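Local structure of protein PTHB1 (Homo sapiens, 4YD8) at residues 269-274 / 282-287; 302-307 / 318-323. The protein is a subunit of the BBSome, a coat complex thought to sort specific membrane proteins to the primary cilium, this chain being its N-terminal seven-bladed beta-propeller. One frame throughout, in Å; residues are numbered along the deposited sequence. Where two conformers were deposited one is given.

Both contacts join neighbouring antiparallel strands within blades of the N-terminal seven-bladed beta-propeller, and their centres lie about 12 Å apart. Contact 1 pairs the last two strands of one blade. Contact 2 pairs strands 306-311 and 315-320 of the blade that follows. Each is partly buried. Contact 1 packs aromatic rings and a cysteine on one face, with Leu287 just beyond the strand adding to them, and on the other sets Phe273 and Met284 beside Asn271 and Lys286. Contact 2 is more polar, with an aspartate, a glutamine, a threonine and ordered waters. The two touch where Phe272 meets Thr307, and where Phe283 lies against Val322, CD1 to CG1 3.4 Å.

Contact 1: residues 269-274 / 282-287; sequences ERNFFC and RFMKKL
Phe283 covers Cys274 with the face of its ring. Cys274 CB sits over the ring centre, 3.5 Å from the centroid, in a CH-pi contact. Chi1 of 67° sets CG of Phe283 between its backbone N and carbonyl carbon, which swings the ring across the neighbouring strand. The edge of the same ring points toward the face of Phe272 in an offset edge-to-face pair, planes 68° apart, with Phe272 CE2 3.9 Å from Phe283 CE1. Leu287 continues this tight side, its CD1 4.1 Å from Phe272 CB. Phe265 and Leu267 of strand 263-268 and Thr307 and Ile309 of strand 306-311 add to the packing. An alanine in place of Phe283 would probably uncover Cys274 CB and leave the face of Phe272 without its edge-on partner.

The strands form the outer hairpin of a four-stranded antiparallel propeller blade. Backbone bonds tie Phe272 to Lys285 and Cys274 to Phe283. At the Cys274 end there is a classic beta bulge: Cys274 O accepts from both Arg282 N, at 2.7 Å, and Phe283 N, at 3.1 Å. In the conformer given, Arg282 NH1 also makes a weak and doubtful bond of 3.4 Å to Cys274 SG, and NH2 binds Ser262 O.

On the other face, Met284 and Lys286 are exposed, while Phe273 is buried. Selenomethionine Met284 was modelled in two conformers. In the one given, it runs beside Phe273, and its chain bends at chi3 (-72°) to bring CE obliquely to the ring. This Met-aromatic approach holds for that copy alone and is doubtful. Asn271 OD1 lies 3.2 Å from Lys286 CA, and Asn271 ND2 is held by Glu247 OE1.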
loop_
_atom_site.group_PDB
_atom_site.type_symbol
_atom_site.label_atom_id
_atom_site.label_comp_id
_atom_site.label_asym_id
_atom_site.label_seq_id
_atom_site.Cartn_x
_atom_site.Cartn_y
_atom_site.Cartn_z
ATOM N N GLU A 269 -14.255 -0.826 10.202
ATOM C CA GLU A 269 -14.551 0.415 10.905
ATOM C C GLU A 269 -14.572 0.211 12.416
ATOM O O GLU A 269 -14.349 1.148 13.178
ATOM C CB GLU A 269 -15.900 0.991 10.442
ATOM C CG GLU A 269 -15.908 1.485 9.002
ATOM C CD GLU A 269 -17.231 2.121 8.606
ATOM O OE1 GLU A 269 -18.256 1.843 9.264
ATOM O OE2 GLU A 269 -17.247 2.907 7.638
ATOM N N ARG A 270 -14.850 -1.018 12.848
ATOM C CA ARG A 270 -15.016 -1.299 14.283
ATOM C C ARG A 270 -14.085 -2.389 14.813
ATOM O O ARG A 270 -13.842 -2.489 16.023
ATOM C CB ARG A 270 -16.463 -1.717 14.582
ATOM C CG ARG A 270 -17.525 -0.694 14.213
ATOM C CD ARG A 270 -18.894 -1.121 14.756
ATOM N NE ARG A 270 -19.682 -1.912 13.810
ATOM C CZ ARG A 270 -20.280 -1.416 12.726
ATOM N NH1 ARG A 270 -20.171 -0.123 12.436
ATOM N NH2 ARG A 270 -20.987 -2.208 11.926
ATOM N N ASN A 271 -13.605 -3.232 13.909
ATOM C CA ASN A 271 -12.808 -4.385 14.291
ATOM C C ASN A 271 -11.643 -4.581 13.352
ATOM O O ASN A 271 -11.643 -4.118 12.213
ATOM C CB ASN A 271 -13.665 -5.662 14.317
ATOM C CG ASN A 271 -14.730 -5.636 15.394
ATOM O OD1 ASN A 271 -14.513 -6.107 16.510
ATOM N ND2 ASN A 271 -15.902 -5.103 15.059
ATOM N N PHE A 272 -10.652 -5.295 13.845
ATOM C CA PHE A 272 -9.502 -5.672 13.066
ATOM C C PHE A 272 -9.509 -7.205 13.011
ATOM O O PHE A 272 -9.681 -7.870 14.044
ATOM C CB PHE A 272 -8.267 -5.036 13.742
ATOM C CG PHE A 272 -6.970 -5.733 13.524
ATOM C CD1 PHE A 272 -6.426 -5.844 12.262
ATOM C CD2 PHE A 272 -6.220 -6.150 14.613
ATOM C CE1 PHE A 272 -5.185 -6.443 12.081
ATOM C CE2 PHE A 272 -4.987 -6.736 14.444
ATOM C CZ PHE A 272 -4.466 -6.888 13.176
ATOM N N PHE A 273 -9.373 -7.757 11.810
ATOM C CA PHE A 273 -9.455 -9.201 11.598
ATOM C C PHE A 273 -8.171 -9.787 11.014
ATOM O O PHE A 273 -7.553 -9.201 10.125
ATOM C CB PHE A 273 -10.597 -9.555 10.627
ATOM C CG PHE A 273 -11.954 -9.052 11.038
ATOM C CD1 PHE A 273 -12.335 -7.738 10.792
ATOM C CD2 PHE A 273 -12.886 -9.919 11.612
ATOM C CE1 PHE A 273 -13.629 -7.276 11.151
ATOM C CE2 PHE A 273 -14.172 -9.478 11.955
ATOM C CZ PHE A 273 -14.535 -8.154 11.743
ATOM N N CYS A 274 -7.804 -10.975 11.479
ATOM C CA CYS A 274 -6.788 -11.777 10.819
ATOM C C CYS A 274 -7.434 -13.073 10.352
ATOM O O CYS A 274 -7.884 -13.866 11.176
ATOM C CB CYS A 274 -5.615 -12.063 11.764
ATOM S SG CYS A 274 -4.398 -13.191 11.042
ATOM N N ARG A 282 -8.857 -16.235 12.052
ATOM C CA ARG A 282 -7.786 -16.716 12.915
ATOM C C ARG A 282 -7.848 -15.961 14.252
ATOM O O ARG A 282 -7.809 -16.569 15.320
ATOM C CB ARG A 282 -6.416 -16.542 12.241
ATOM C CG ARG A 282 -5.259 -17.234 12.978
ATOM C CD ARG A 282 -3.902 -16.960 12.311
ATOM N NE ARG A 282 -3.615 -17.838 11.174
ATOM C CZ ARG A 282 -3.500 -17.421 9.917
ATOM N NH1 ARG A 282 -3.660 -16.142 9.627
ATOM N NH2 ARG A 282 -3.229 -18.281 8.947
ATOM N N PHE A 283 -7.940 -14.638 14.182
ATOM C CA PHE A 283 -8.273 -13.858 15.379
ATOM C C PHE A 283 -8.927 -12.541 14.979
ATOM O O PHE A 283 -8.861 -12.116 13.815
ATOM C CB PHE A 283 -7.039 -13.619 16.290
ATOM C CG PHE A 283 -5.972 -12.725 15.695
ATOM C CD1 PHE A 283 -6.172 -11.359 15.557
ATOM C CD2 PHE A 283 -4.735 -13.253 15.339
ATOM C CE1 PHE A 283 -5.181 -10.540 15.027
ATOM C CE2 PHE A 283 -3.745 -12.438 14.806
ATOM C CZ PHE A 283 -3.972 -11.086 14.654
HETATM N N MSE A 284 -9.581 -11.898 15.935
HETATM C CA MSE A 284 -10.148 -10.583 15.689
HETATM C C MSE A 284 -10.125 -9.781 16.976
HETATM O O MSE A 284 -10.056 -10.341 18.073
HETATM C CB MSE A 284 -11.579 -10.697 15.136
HETATM C CG MSE A 284 -12.582 -11.110 16.171
HETATM SE SE MSE A 284 -14.406 -11.231 15.433
HETATM C CE MSE A 284 -14.711 -9.339 15.225
ATOM N N LYS A 285 -10.150 -8.466 16.831
ATOM C CA LYS A 285 -10.010 -7.551 17.935
ATOM C C LYS A 285 -10.921 -6.344 17.736
ATOM O O LYS A 285 -10.836 -5.681 16.701
ATOM C CB LYS A 285 -8.548 -7.101 18.028
ATOM C CG LYS A 285 -8.320 -5.792 18.757
ATOM C CD LYS A 285 -8.509 -5.955 20.239
ATOM C CE LYS A 285 -7.762 -4.859 20.995
ATOM N NZ LYS A 285 -7.918 -5.053 22.454
ATOM N N LYS A 286 -11.777 -6.058 18.718
ATOM C CA LYS A 286 -12.568 -4.837 18.696
ATOM C C LYS A 286 -11.665 -3.640 18.946
ATOM O O LYS A 286 -10.885 -3.627 19.885
ATOM C CB LYS A 286 -13.684 -4.887 19.740
ATOM C CG LYS A 286 -14.420 -3.566 19.921
ATOM C CD LYS A 286 -15.641 -3.716 20.816
ATOM C CE LYS A 286 -16.440 -2.418 20.882
ATOM N NZ LYS A 286 -16.782 -1.924 19.516
ATOM N N LEU A 287 -11.769 -2.632 18.094
ATOM C CA LEU A 287 -10.947 -1.444 18.254
ATOM C C LEU A 287 -11.655 -0.427 19.152
ATOM O O LEU A 287 -12.851 -0.228 19.036
ATOM C CB LEU A 287 -10.630 -0.852 16.885
ATOM C CG LEU A 287 -9.753 -1.778 16.031
ATOM C CD1 LEU A 287 -9.648 -1.236 14.631
ATOM C CD2 LEU A 287 -8.374 -1.939 16.639
#

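Contact 2: residues 302-307 / 318-323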
loop_
_atom_site.group_PDB
_atom_site.type_symbol
_atom_site.label_atom_id
_atom_site.label_comp_id
_atom_site.label_asym_id
_atom_site.label_seq_id
_atom_site.Cartn_x
_atom_site.Cartn_y
_atom_site.Cartn_z
ATOM N N GLU A 302 7.630 -16.362 16.388
ATOM C CA GLU A 302 6.915 -17.347 15.584
ATOM C C GLU A 302 5.422 -17.387 15.911
ATOM O O GLU A 302 5.021 -17.408 17.078
ATOM C CB GLU A 302 7.528 -18.734 15.783
ATOM N N GLY A 303 4.602 -17.379 14.869
ATOM C CA GLY A 303 3.167 -17.449 15.047
ATOM C C GLY A 303 2.505 -16.123 15.378
ATOM O O GLY A 303 1.277 -16.061 15.441
ATOM N N THR A 304 3.286 -15.061 15.598
ATOM C CA THR A 304 2.667 -13.759 15.872
ATOM C C THR A 304 2.959 -12.734 14.783
ATOM O O THR A 304 3.885 -12.878 13.989
ATOM C CB THR A 304 3.115 -13.180 17.230
ATOM O OG1 THR A 304 4.466 -12.700 17.136
ATOM C CG2 THR A 304 3.010 -14.242 18.321
ATOM N N ILE A 305 2.143 -11.692 14.758
ATOM C CA ILE A 305 2.313 -10.631 13.780
ATOM C C ILE A 305 2.108 -9.275 14.443
ATOM O O ILE A 305 1.224 -9.092 15.296
ATOM C CB ILE A 305 1.339 -10.802 12.574
ATOM C CG1 ILE A 305 1.598 -12.137 11.868
ATOM C CG2 ILE A 305 1.477 -9.639 11.591
ATOM C CD1 ILE A 305 0.770 -12.377 10.631
ATOM N N ASN A 306 2.968 -8.327 14.073
ATOM C CA ASN A 306 2.838 -6.947 14.556
ATOM C C ASN A 306 2.129 -6.073 13.526
ATOM O O ASN A 306 2.444 -6.117 12.333
ATOM C CB ASN A 306 4.216 -6.334 14.895
ATOM C CG ASN A 306 4.734 -6.734 16.276
ATOM O OD1 ASN A 306 4.392 -7.788 16.814
ATOM N ND2 ASN A 306 5.609 -5.896 16.837
ATOM N N THR A 307 1.179 -5.266 13.992
ATOM C CA THR A 307 0.358 -4.439 13.119
ATOM C C THR A 307 0.305 -2.996 13.602
ATOM O O THR A 307 0.001 -2.729 14.775
ATOM C CB THR A 307 -1.082 -4.991 13.036
ATOM O OG1 THR A 307 -1.041 -6.339 12.544
ATOM C CG2 THR A 307 -1.932 -4.127 12.095
ATOM N N ILE A 318 0.734 0.030 17.923
ATOM C CA ILE A 318 1.280 -1.237 17.462
ATOM C C ILE A 318 0.724 -2.367 18.294
ATOM O O ILE A 318 0.849 -2.352 19.505
ATOM C CB ILE A 318 2.810 -1.292 17.553
ATOM C CG1 ILE A 318 3.436 -0.404 16.494
ATOM C CG2 ILE A 318 3.292 -2.721 17.338
ATOM C CD1 ILE A 318 4.977 -0.346 16.604
ATOM N N TYR A 319 0.090 -3.322 17.621
ATOM C CA TYR A 319 -0.415 -4.544 18.239
ATOM C C TYR A 319 0.451 -5.736 17.869
ATOM O O TYR A 319 0.855 -5.878 16.723
ATOM C CB TYR A 319 -1.866 -4.807 17.780
ATOM C CG TYR A 319 -2.793 -3.721 18.224
ATOM C CD1 TYR A 319 -3.002 -2.591 17.437
ATOM C CD2 TYR A 319 -3.449 -3.807 19.444
ATOM C CE1 TYR A 319 -3.853 -1.581 17.858
ATOM C CE2 TYR A 319 -4.295 -2.804 19.869
ATOM C CZ TYR A 319 -4.497 -1.698 19.071
ATOM O OH TYR A 319 -5.337 -0.700 19.496
ATOM N N GLN A 320 0.746 -6.580 18.850
ATOM C CA GLN A 320 1.219 -7.923 18.572
ATOM C C GLN A 320 0.015 -8.836 18.719
ATOM O O GLN A 320 -0.504 -8.997 19.825
ATOM C CB GLN A 320 2.342 -8.344 19.525
ATOM C CG GLN A 320 2.917 -9.721 19.182
ATOM C CD GLN A 320 4.120 -10.089 20.046
ATOM O OE1 GLN A 320 4.341 -9.502 21.100
ATOM N NE2 GLN A 320 4.902 -11.055 19.592
ATOM N N ASP A 321 -0.422 -9.415 17.604
ATOM C CA ASP A 321 -1.705 -10.118 17.514
ATOM C C ASP A 321 -2.795 -9.126 17.931
ATOM O O ASP A 321 -2.990 -8.139 17.229
ATOM C CB ASP A 321 -1.690 -11.409 18.354
ATOM C CG ASP A 321 -0.689 -12.430 17.823
ATOM O OD1 ASP A 321 -0.355 -12.356 16.613
ATOM O OD2 ASP A 321 -0.234 -13.300 18.606
ATOM N N VAL A 322 -3.473 -9.332 19.062
ATOM C CA VAL A 322 -4.479 -8.354 19.489
ATOM C C VAL A 322 -4.025 -7.528 20.697
ATOM O O VAL A 322 -4.805 -6.769 21.274
ATOM C CB VAL A 322 -5.853 -9.038 19.832
ATOM C CG1 VAL A 322 -6.268 -9.999 18.716
ATOM C CG2 VAL A 322 -5.788 -9.779 21.170
ATOM N N THR A 323 -2.759 -7.654 21.074
ATOM C CA THR A 323 -2.292 -7.032 22.307
ATOM C C THR A 323 -1.562 -5.719 22.008
ATOM O O THR A 323 -0.597 -5.707 21.263
ATOM C CB THR A 323 -1.365 -7.977 23.080
ATOM O OG1 THR A 323 -2.089 -9.167 23.434
ATOM C CG2 THR A 323 -0.842 -7.304 24.368
HETATM O O HOH W 1 -0.442 -15.724 17.637
HETATM O O HOH W 2 -0.541 -14.014 14.639
HETATM O O HOH W 3 -1.470 -7.776 14.829
#
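Asp321 and Ile305 bind each other twice. Asp321 N donates to Ile305 O at 2.9 Å, almost straight. In return Ile305 N reaches Asp321 OD1 at 3.2 Å, meeting it from above the carboxylate plane. With chi1 at -65°, CG of Asp321 stands beside its own backbone N, a torsion that turns the carboxylate back toward Thr304 and Ile305. Gln320 supplies the other side-chain bond. Its chain is extended, and NE2 donates to Thr304 OG1 at 3.0 Å, with the hydroxyl in the amide plane. Thr304 OG1 is also hydrogen-bonded to Ser301 OG, so two partners hold it.

Three waters extend the polar network. Two lie between Gly303 O and the carboxylate of Asp321, one near each oxygen. The third accepts from Thr307 OG1 and donates to Ile305 O and Asp321 O, bridging the two segments.

The contact lies at the open end of the hairpin of strands 306-311 and 315-320, away from its connecting turn, within a propeller blade. Thr307 and Tyr319 are its hydrogen-bonded pair, and Asn306 and Gln320 the non-hydrogen-bonded pair beside it. A type II' beta turn from Gln320 to Thr323 then leads into strand 323-329.

Packing across the pair is modest. Asn306 OD1 lies 3.4 Å from Gln320 CG, and the two amide planes are turned 72° apart. Asn306 ND2 approaches Ile318 CG2 at 4.0 Å and makes a weak bond to Tyr297 OH. Thr304 CG2 rests 3.4 Å from Asp321 OD2. Farther out, Ile318 packs on Tyr297 and Trp326, and Tyr319 on Leu324.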